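Local coordinates for protein putative oxidoreductase (Pseudomonas putida, PDB 3L6D) that probably binds NADP(H) and works as an oxidoreductase, with a Rossmann-type domain joined to a helical domain of the imine reductase kind, at residues V128-N133 and H182-M187; E192-G197 and K206-L211; A240-H245 and Q271-A276; Q254-Q259 and P264-V269. All blocks are in the same frame, centred on the assembly; numbering follows the deposited sequence.

Contact 1: V128-N133 and H182-M187; sequences VAYPRN and HAFAAM
Tyr130 meets helix 169-199 through a single atom, its hydroxyl OH, which lies close to both Phe184 and Met187. Tyr130 CG is anti to the carbonyl carbon (chi1 -69°), and from there the phenol carries OH across to the helix, although the CB itself does not point at it. The oxygen stands at the edge of the Phe184 ring and in its plane, 3.9 Å from Phe184 CE1, so it faces the rim of the ring and not its pi cloud. The other neighbour is Met187, present as selenomethionine, whose side chain comes at Tyr130 from the opposite direction. Its chain is extended at chi2 and then bends at chi3 (46°), which sets the terminal methyl beside the hydroxyl, with Met187 CE 3.7 Å and Met187 SE 4.0 Å from Tyr130 OH. Both contacts are van der Waals in kind; the polar need of the hydroxyl is met by a hydrogen bond to NE2 of His245 of the second subunit. This is a junction of the two-domain architecture found in imine reductases and their 6-phosphogluconate dehydrogenase-like relatives: a loop after strand 121-128 of the Rossmann-type domain reaches the long helix linking it to the helical domain, where a dimer partner also packs. Within the loop, the bond from Asn133 N to Tyr130 O (2.8 Å) closes a turn, and Tyr130 CB lies over one face of the Arg132 guanidinium, off its centre. Arg132 NH2 forms a salt bridge with Asp221 of the second subunit, while the Phe184 ring meets Phe249 of that same subunit.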
# COMPACT_ATOMS: atom_id res chain seq x y z
N VAL B 128 -0.47 16.43 1.87
CA VAL B 128 -0.09 15.05 1.90
C VAL B 128 0.99 14.77 0.89
O VAL B 128 0.79 14.10 -0.07
CB VAL B 128 -1.28 14.16 1.66
CG1 VAL B 128 -0.99 12.77 2.11
CG2 VAL B 128 -2.45 14.68 2.40
N ALA B 129 2.16 15.32 1.14
CA ALA B 129 3.24 15.15 0.22
C ALA B 129 4.56 15.44 0.85
O ALA B 129 4.63 16.13 1.81
CB ALA B 129 3.04 16.05 -0.94
N TYR B 130 5.60 14.91 0.27
CA TYR B 130 6.94 15.35 0.60
C TYR B 130 7.19 16.59 -0.25
O TYR B 130 6.55 16.75 -1.30
CB TYR B 130 7.97 14.24 0.34
CG TYR B 130 7.82 13.09 1.33
CD1 TYR B 130 8.26 13.22 2.64
CD2 TYR B 130 7.18 11.90 0.96
CE1 TYR B 130 8.11 12.19 3.55
CE2 TYR B 130 7.02 10.84 1.89
CZ TYR B 130 7.49 11.00 3.17
OH TYR B 130 7.39 9.98 4.10
N PRO B 131 8.13 17.48 0.20
CA PRO B 131 8.41 18.72 -0.53
C PRO B 131 8.63 18.49 -2.00
O PRO B 131 8.17 19.29 -2.78
CB PRO B 131 9.69 19.25 0.15
CG PRO B 131 9.49 18.83 1.59
CD PRO B 131 8.82 17.46 1.51
N ARG B 132 9.31 17.40 -2.38
CA ARG B 132 9.56 17.11 -3.81
C ARG B 132 8.31 17.01 -4.65
O ARG B 132 8.35 17.21 -5.87
CB ARG B 132 10.41 15.84 -3.98
CG ARG B 132 9.70 14.55 -3.51
CD ARG B 132 10.60 13.32 -3.70
NE ARG B 132 9.84 12.11 -3.40
CZ ARG B 132 9.87 11.50 -2.21
NH1 ARG B 132 10.66 11.96 -1.26
NH2 ARG B 132 9.12 10.42 -1.99
N ASN B 133 7.17 16.70 -4.02
CA ASN B 133 5.91 16.63 -4.75
C ASN B 133 4.90 17.78 -4.49
O ASN B 133 3.73 17.71 -4.88
CB ASN B 133 5.25 15.25 -4.54
CG ASN B 133 6.07 14.14 -5.13
OD1 ASN B 133 6.46 14.20 -6.31
ND2 ASN B 133 6.37 13.13 -4.32
N HIS B 182 -2.57 5.14 8.08
CA HIS B 182 -2.53 4.15 7.01
C HIS B 182 -1.32 4.30 6.10
O HIS B 182 -0.62 3.29 5.81
CB HIS B 182 -3.81 4.13 6.18
CG HIS B 182 -3.65 3.41 4.87
ND1 HIS B 182 -3.22 2.10 4.78
CD2 HIS B 182 -3.83 3.84 3.59
CE1 HIS B 182 -3.16 1.75 3.51
NE2 HIS B 182 -3.54 2.78 2.77
N ALA B 183 -1.05 5.54 5.69
CA ALA B 183 -0.02 5.79 4.66
C ALA B 183 1.33 5.42 5.23
O ALA B 183 2.11 4.71 4.58
CB ALA B 183 -0.04 7.25 4.19
N PHE B 184 1.58 5.86 6.46
CA PHE B 184 2.89 5.58 7.07
C PHE B 184 3.01 4.12 7.48
O PHE B 184 4.07 3.53 7.31
CB PHE B 184 3.15 6.46 8.28
CG PHE B 184 3.37 7.90 7.94
CD1 PHE B 184 4.25 8.27 6.92
CD2 PHE B 184 2.71 8.90 8.65
CE1 PHE B 184 4.47 9.62 6.62
CE2 PHE B 184 2.94 10.27 8.38
CZ PHE B 184 3.81 10.62 7.35
N ALA B 185 1.93 3.53 7.98
CA ALA B 185 1.99 2.11 8.32
C ALA B 185 2.27 1.24 7.09
O ALA B 185 3.04 0.29 7.17
CB ALA B 185 0.71 1.66 9.01
N ALA B 186 1.64 1.57 5.97
CA ALA B 186 1.84 0.84 4.71
C ALA B 186 3.30 0.88 4.31
O ALA B 186 3.87 -0.16 3.96
CB ALA B 186 0.96 1.42 3.62
N MSE B 187 3.93 2.04 4.39
CA MSE B 187 5.37 2.15 4.14
C MSE B 187 6.20 1.26 5.04
O MSE B 187 7.13 0.58 4.56
CB MSE B 187 5.84 3.60 4.30
CG MSE B 187 5.17 4.55 3.30
SE MSE B 187 5.65 6.41 3.70
CE MSE B 187 7.57 6.27 3.98

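Contact 2: E192-G197 and K206-L211; sequences EAVGAG and KTARLL
Helices 192-197 and 206-211 run roughly antiparallel, their local axes 136° apart and 9.7 Å from each other at closest approach, with Val194 CA and Ala208 CA 6.0 Å apart where the backbones come nearest. They belong to an alpha-helical hairpin in which a short loop turns helix 169-199 back into helix 204-232, part of the all-helical C-terminal domain expected of a reductive aminase-like protein. The interface is entirely apolar and buried. Val194 presents one branch to the other helix: CG2, which is anti to the carbonyl carbon and beside the backbone N, while CG1 takes no part in the closest contacts. Val194 CG2 lies 4.1 Å from Ala208 CA and 4.3 Å from Ala208 CB, so it rests against the backbone of the second helix as much as against its side chain; the small methyl of Ala208 allows this. Leu211 comes from the other helix at a slant to Val194 and uses its CD1 branch. The absent side chain at Gly197 leaves the backbone there facing Thr207 without touching it, and Thr207 OG1 is hydrogen-bonded to Pro203 O, just ahead of the helix. The second subunit packs on neighbouring faces, with His182 of that subunit against Ala193 and Phe175 of that subunit against Leu210. Leu211 CD1 touches two residues of the first helix, 4.1 Å from Ala193 CB and equally far from Val194 CG2.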
# COMPACT_ATOMS: atom_id res chain seq x y z
N GLU B 192 9.62 -3.53 6.76
CA GLU B 192 9.69 -4.75 7.56
C GLU B 192 9.86 -6.03 6.69
O GLU B 192 10.66 -6.91 7.02
CB GLU B 192 8.49 -4.86 8.54
CG GLU B 192 8.47 -6.14 9.41
CD GLU B 192 7.29 -6.25 10.37
OE1 GLU B 192 7.37 -5.68 11.49
OE2 GLU B 192 6.30 -6.93 10.04
N ALA B 193 9.11 -6.12 5.59
CA ALA B 193 9.13 -7.31 4.73
C ALA B 193 10.44 -7.38 3.98
O ALA B 193 11.06 -8.45 3.91
CB ALA B 193 7.93 -7.32 3.76
N VAL B 194 10.89 -6.25 3.46
CA VAL B 194 12.22 -6.16 2.83
C VAL B 194 13.36 -6.56 3.80
O VAL B 194 14.26 -7.34 3.46
CB VAL B 194 12.46 -4.76 2.21
CG1 VAL B 194 13.92 -4.59 1.78
CG2 VAL B 194 11.57 -4.57 0.99
N GLY B 195 13.31 -6.01 5.01
CA GLY B 195 14.29 -6.35 6.04
C GLY B 195 14.24 -7.82 6.37
O GLY B 195 15.28 -8.45 6.57
N ALA B 196 13.03 -8.38 6.42
CA ALA B 196 12.84 -9.81 6.67
C ALA B 196 13.45 -10.65 5.54
O ALA B 196 14.05 -11.71 5.80
CB ALA B 196 11.36 -10.15 6.87
N GLY B 197 13.33 -10.15 4.31
CA GLY B 197 13.97 -10.80 3.15
C GLY B 197 15.47 -10.98 3.35
O GLY B 197 16.04 -12.03 3.02
N LYS B 206 18.28 -6.08 -4.39
CA LYS B 206 17.57 -6.64 -5.56
C LYS B 206 16.12 -7.00 -5.26
O LYS B 206 15.23 -6.97 -6.15
CB LYS B 206 18.35 -7.78 -6.22
CG LYS B 206 17.74 -8.21 -7.58
CD LYS B 206 18.80 -8.35 -8.67
CE LYS B 206 19.60 -9.65 -8.59
NZ LYS B 206 20.71 -9.53 -7.62
N THR B 207 15.85 -7.22 -3.98
CA THR B 207 14.58 -7.75 -3.57
C THR B 207 13.52 -6.66 -3.45
O THR B 207 12.33 -6.90 -3.73
CB THR B 207 14.75 -8.56 -2.30
OG1 THR B 207 15.83 -9.49 -2.51
CG2 THR B 207 13.50 -9.32 -1.99
N ALA B 208 13.96 -5.45 -3.07
CA ALA B 208 13.02 -4.35 -2.85
C ALA B 208 12.24 -4.07 -4.11
O ALA B 208 11.01 -4.01 -4.05
CB ALA B 208 13.79 -3.06 -2.39
N ARG B 209 12.92 -3.92 -5.25
CA ARG B 209 12.16 -3.59 -6.47
C ARG B 209 11.21 -4.72 -6.87
O ARG B 209 10.06 -4.46 -7.25
CB ARG B 209 13.05 -3.22 -7.65
CG ARG B 209 12.26 -2.89 -8.91
CD ARG B 209 13.08 -2.04 -9.85
NE ARG B 209 12.92 -0.64 -9.48
CZ ARG B 209 13.79 0.32 -9.76
NH1 ARG B 209 14.92 0.04 -10.40
NH2 ARG B 209 13.53 1.57 -9.37
N LEU B 210 11.68 -5.96 -6.79
CA LEU B 210 10.81 -7.11 -7.08
C LEU B 210 9.62 -7.19 -6.14
O LEU B 210 8.52 -7.51 -6.58
CB LEU B 210 11.58 -8.43 -7.04
CG LEU B 210 10.82 -9.62 -7.66
CD1 LEU B 210 10.46 -9.36 -9.14
CD2 LEU B 210 11.57 -10.97 -7.51
N LEU B 211 9.83 -6.91 -4.86
CA LEU B 211 8.73 -7.00 -3.90
C LEU B 211 7.65 -5.96 -4.25
O LEU B 211 6.47 -6.29 -4.34
CB LEU B 211 9.21 -6.82 -2.45
CG LEU B 211 8.41 -7.60 -1.39
CD1 LEU B 211 9.18 -7.78 -0.08
CD2 LEU B 211 7.07 -6.96 -1.12

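Contact 3: A240-H245 and Q271-A276; sequences ARLDVH and QVVQRA
Beside Leu242, which makes the contact with Val273 and Ala276, two flat groups tie down the start of its helix. The Arg241 guanidinium receives the Asp243 carboxylate at its edge and in its plane: Arg241 NE donates to Asp243 OD2 on its syn side at 2.8 Å, and Arg241 NH2 forms a salt bridge to Asp243 OD1, modelled doubtfully short. The His245 ring has Arg241 O at its edge; ND1 donates to it almost in the ring plane over 2.8 Å, but the donor stands 45° above the carbonyl plane. His245 N reaches the same oxygen from the opposite face, so two bonds grip this N-cap carbonyl. Leu242 then turns toward helix 264-281 and slides past Val273 in the opposite direction. Leu242 CD2 lies 3.9 Å from Val273 CG1 and 3.7 Å from Val273 O, while Leu242 CD1 meets Ala276 CB, also at 3.9 Å. With CG anti to the backbone N (chi1 -168°), both methyls of the leucine are delivered to the next helix. Replacing Leu242 by an alanine would probably open a gap beside Val273 and Ala276 and leave those two without their leucine partner. Thr289, in a following loop, also touches Leu242, and Ala246 and Phe249 continue the packing on Val273. The arrangement is that of a helical hairpin, closed here between the beginning of helix 242-259 and the second half of helix 264-281, within the helical domain.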
# COMPACT_ATOMS: atom_id res chain seq x y z
N ALA B 240 -12.86 -14.24 -0.39
CA ALA B 240 -11.74 -14.09 0.48
C ALA B 240 -12.11 -14.24 1.93
O ALA B 240 -12.21 -13.26 2.60
CB ALA B 240 -11.12 -12.78 0.25
N ARG B 241 -12.35 -15.44 2.41
CA ARG B 241 -12.77 -15.62 3.78
C ARG B 241 -11.78 -15.14 4.80
O ARG B 241 -10.62 -15.36 4.69
CB ARG B 241 -13.08 -17.08 4.06
CG ARG B 241 -14.32 -17.56 3.40
CD ARG B 241 -14.61 -19.00 3.73
NE ARG B 241 -14.65 -19.25 5.15
CZ ARG B 241 -15.70 -19.72 5.77
NH1 ARG B 241 -16.80 -19.98 5.09
NH2 ARG B 241 -15.66 -19.94 7.07
N LEU B 242 -12.27 -14.50 5.82
CA LEU B 242 -11.42 -14.05 6.90
C LEU B 242 -10.70 -15.22 7.60
O LEU B 242 -9.50 -15.11 7.87
CB LEU B 242 -12.20 -13.19 7.88
CG LEU B 242 -11.37 -12.42 8.90
CD1 LEU B 242 -11.94 -11.04 9.08
CD2 LEU B 242 -11.33 -13.19 10.23
N ASP B 243 -11.40 -16.33 7.87
CA ASP B 243 -10.76 -17.44 8.59
C ASP B 243 -9.63 -18.09 7.80
O ASP B 243 -8.61 -18.42 8.36
CB ASP B 243 -11.75 -18.50 9.13
CG ASP B 243 -12.66 -19.10 8.06
OD1 ASP B 243 -13.63 -19.75 8.48
OD2 ASP B 243 -12.44 -18.94 6.84
N VAL B 244 -9.83 -18.22 6.49
CA VAL B 244 -8.80 -18.66 5.54
C VAL B 244 -7.56 -17.74 5.58
O VAL B 244 -6.42 -18.21 5.61
CB VAL B 244 -9.38 -18.75 4.10
CG1 VAL B 244 -8.30 -19.09 3.10
CG2 VAL B 244 -10.53 -19.79 4.05
N HIS B 245 -7.80 -16.43 5.59
CA HIS B 245 -6.70 -15.48 5.73
C HIS B 245 -6.00 -15.63 7.07
O HIS B 245 -4.77 -15.60 7.13
CB HIS B 245 -7.16 -14.02 5.52
CG HIS B 245 -7.39 -13.64 4.09
ND1 HIS B 245 -8.47 -14.09 3.36
CD2 HIS B 245 -6.68 -12.85 3.25
CE1 HIS B 245 -8.42 -13.59 2.14
NE2 HIS B 245 -7.34 -12.83 2.04
N GLN B 271 -2.53 -10.63 14.99
CA GLN B 271 -3.36 -10.39 16.20
C GLN B 271 -4.75 -9.86 15.82
O GLN B 271 -5.75 -10.38 16.28
CB GLN B 271 -2.65 -9.44 17.19
CG GLN B 271 -3.42 -9.12 18.47
CD GLN B 271 -2.70 -8.15 19.43
OE1 GLN B 271 -1.67 -7.54 19.09
NE2 GLN B 271 -3.25 -8.01 20.63
N VAL B 272 -4.79 -8.84 14.98
CA VAL B 272 -6.04 -8.25 14.52
C VAL B 272 -6.97 -9.25 13.83
O VAL B 272 -8.18 -9.32 14.13
CB VAL B 272 -5.76 -7.03 13.59
CG1 VAL B 272 -7.06 -6.53 12.94
CG2 VAL B 272 -5.13 -5.89 14.39
N VAL B 273 -6.42 -10.03 12.90
CA VAL B 273 -7.27 -10.93 12.11
C VAL B 273 -7.63 -12.17 12.95
O VAL B 273 -8.76 -12.66 12.90
CB VAL B 273 -6.60 -11.34 10.79
CG1 VAL B 273 -7.52 -12.20 10.02
CG2 VAL B 273 -6.27 -10.08 9.91
N GLN B 274 -6.69 -12.69 13.73
CA GLN B 274 -7.06 -13.80 14.63
C GLN B 274 -8.22 -13.33 15.52
O GLN B 274 -9.25 -13.99 15.62
CB GLN B 274 -5.85 -14.28 15.45
CG GLN B 274 -4.70 -14.91 14.62
CD GLN B 274 -5.01 -16.31 14.08
OE1 GLN B 274 -5.94 -16.98 14.54
NE2 GLN B 274 -4.21 -16.77 13.12
N ARG B 275 -8.08 -12.14 16.11
CA ARG B 275 -9.14 -11.61 16.96
C ARG B 275 -10.50 -11.39 16.24
O ARG B 275 -11.55 -11.74 16.80
CB ARG B 275 -8.71 -10.33 17.66
CG ARG B 275 -9.56 -10.03 18.89
CD ARG B 275 -9.31 -8.64 19.37
NE ARG B 275 -9.86 -7.67 18.44
CZ ARG B 275 -10.74 -6.74 18.76
NH1 ARG B 275 -11.16 -6.64 20.01
NH2 ARG B 275 -11.17 -5.90 17.82
N ALA B 276 -10.48 -10.84 15.03
CA ALA B 276 -11.69 -10.75 14.20
C ALA B 276 -12.31 -12.14 14.01
O ALA B 276 -13.55 -12.30 14.09
CB ALA B 276 -11.38 -10.11 12.83

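Contact 4: Q254-Q259 and P264-V269; sequences QSLHAQ and PVFDAV
His257 and Asp267 approach from opposite directions across the loop end of a helical hairpin, where helix 242-259 turns through a short loop into helix 264-281 of the C-terminal helical domain. The imidazole points its NE2 edge at the carboxylate: His257 NE2 donates to Asp267 OD1 over 3.2 Å in a nearly straight bond (173°), with the oxygen almost in the ring plane. The carboxylate is not coplanar with the ring, the two planes being 56° apart, and OD1 is met on its syn side with NE2 somewhat out of the carboxylate plane. Asp267 OD2 stays farther off, 3.9 Å from His257 NE2, so one oxygen carries the interaction. In both residues CG lies anti to the carbonyl carbon, and from CB atoms that do not aim at the other helix the polar ends still converge. The nearby acid would be expected to stabilise a protonated imidazole. With an alanine in place of Asp267, His257 NE2 would probably lose its acceptor and the imidazole would be left freer to turn. On the more buried side, Leu256 and Phe266 both direct their CB atoms at the opposite helix, and their side chains cross at about a right angle. Phe266 also packs on Ile252 and Ala253 of helix 242-259, and Leu256 on Thr177 of the second subunit. A single methyl makes the closest apolar approach, Leu256 CD1 lying 4.2 Å from Phe266 CD2 and oblique to the ring.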
# COMPACT_ATOMS: atom_id res chain seq x y z
N GLN B 254 4.83 -17.99 11.05
CA GLN B 254 5.61 -19.10 11.55
C GLN B 254 6.94 -19.28 10.78
O GLN B 254 8.00 -19.50 11.40
CB GLN B 254 4.74 -20.36 11.55
CG GLN B 254 5.20 -21.42 12.48
CD GLN B 254 5.60 -22.65 11.72
OE1 GLN B 254 6.79 -22.98 11.64
NE2 GLN B 254 4.61 -23.35 11.15
N SER B 255 6.89 -19.15 9.44
CA SER B 255 8.11 -19.18 8.62
C SER B 255 9.03 -18.01 8.98
O SER B 255 10.25 -18.14 8.95
CB SER B 255 7.77 -19.09 7.14
OG SER B 255 6.72 -19.96 6.84
N LEU B 256 8.42 -16.87 9.27
CA LEU B 256 9.18 -15.70 9.68
C LEU B 256 9.84 -15.96 11.05
O LEU B 256 11.03 -15.68 11.24
CB LEU B 256 8.30 -14.45 9.72
CG LEU B 256 7.74 -13.88 8.40
CD1 LEU B 256 6.87 -12.68 8.69
CD2 LEU B 256 8.82 -13.55 7.38
N HIS B 257 9.06 -16.48 11.99
CA HIS B 257 9.59 -16.83 13.32
C HIS B 257 10.72 -17.88 13.24
O HIS B 257 11.78 -17.68 13.84
CB HIS B 257 8.45 -17.28 14.27
CG HIS B 257 7.65 -16.13 14.84
ND1 HIS B 257 7.30 -16.05 16.18
CD2 HIS B 257 7.12 -15.03 14.25
CE1 HIS B 257 6.60 -14.95 16.39
NE2 HIS B 257 6.47 -14.31 15.23
N ALA B 258 10.51 -18.97 12.49
CA ALA B 258 11.57 -19.99 12.29
C ALA B 258 12.87 -19.38 11.73
O ALA B 258 13.95 -19.82 12.08
CB ALA B 258 11.09 -21.16 11.40
N GLN B 259 12.77 -18.36 10.88
CA GLN B 259 13.97 -17.74 10.33
C GLN B 259 14.62 -16.80 11.34
O GLN B 259 15.76 -16.34 11.14
CB GLN B 259 13.67 -17.05 8.98
CG GLN B 259 14.89 -16.61 8.12
CD GLN B 259 15.82 -17.76 7.65
OE1 GLN B 259 15.44 -18.92 7.63
NE2 GLN B 259 17.07 -17.41 7.28
N PRO B 264 7.34 -7.19 14.29
CA PRO B 264 6.26 -6.77 15.17
C PRO B 264 5.02 -6.28 14.43
O PRO B 264 3.92 -6.45 14.95
CB PRO B 264 6.88 -5.60 15.94
CG PRO B 264 7.97 -5.09 15.03
CD PRO B 264 8.54 -6.34 14.46
N VAL B 265 5.19 -5.65 13.26
CA VAL B 265 4.04 -5.12 12.51
C VAL B 265 3.21 -6.29 12.03
O VAL B 265 2.00 -6.36 12.27
CB VAL B 265 4.43 -4.18 11.35
CG1 VAL B 265 3.17 -3.60 10.68
CG2 VAL B 265 5.31 -3.04 11.84
N PHE B 266 3.87 -7.26 11.38
CA PHE B 266 3.12 -8.47 10.97
C PHE B 266 2.48 -9.26 12.11
O PHE B 266 1.37 -9.76 11.97
CB PHE B 266 3.93 -9.41 10.06
CG PHE B 266 3.06 -10.34 9.29
CD1 PHE B 266 2.26 -9.86 8.22
CD2 PHE B 266 2.92 -11.67 9.67
CE1 PHE B 266 1.41 -10.70 7.53
CE2 PHE B 266 2.06 -12.51 8.97
CZ PHE B 266 1.32 -12.03 7.89
N ASP B 267 3.17 -9.32 13.25
CA ASP B 267 2.59 -9.96 14.43
C ASP B 267 1.28 -9.26 14.81
O ASP B 267 0.31 -9.90 15.21
CB ASP B 267 3.55 -9.87 15.61
CG ASP B 267 4.76 -10.79 15.46
OD1 ASP B 267 4.75 -11.67 14.58
OD2 ASP B 267 5.73 -10.64 16.25
N ALA B 268 1.28 -7.93 14.69
CA ALA B 268 0.14 -7.14 15.12
C ALA B 268 -1.01 -7.40 14.15
O ALA B 268 -2.17 -7.55 14.55
CB ALA B 268 0.50 -5.66 15.17
N VAL B 269 -0.68 -7.47 12.86
CA VAL B 269 -1.65 -7.77 11.82
C VAL B 269 -2.28 -9.14 12.06
O VAL B 269 -3.49 -9.30 11.90
CB VAL B 269 -0.94 -7.76 10.45
CG1 VAL B 269 -1.82 -8.46 9.36
CG2 VAL B 269 -0.56 -6.33 10.10

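How the contacts relate
Contacts 1, 2 and 3 are buried, whereas contact 4 is only partly so, and it alone adds a polar bond across its segments, on its more solvent-accessible side. Contact 1 joins the Rossmann-type domain to helix 169-199; the same helix carries contact 2 farther along. Contacts 3 and 4 both hold helices 242-259 and 264-281, at two levels about 15 Å apart between centres, contact 4 next to the connecting loop. Contacts 2 and 4 touch directly: the Glu192 carboxylate reaches Val265 N and Phe266 N, at the first turn of helix 264-281. All four lie against the second subunit, so these intrachain contacts border the dimer interface.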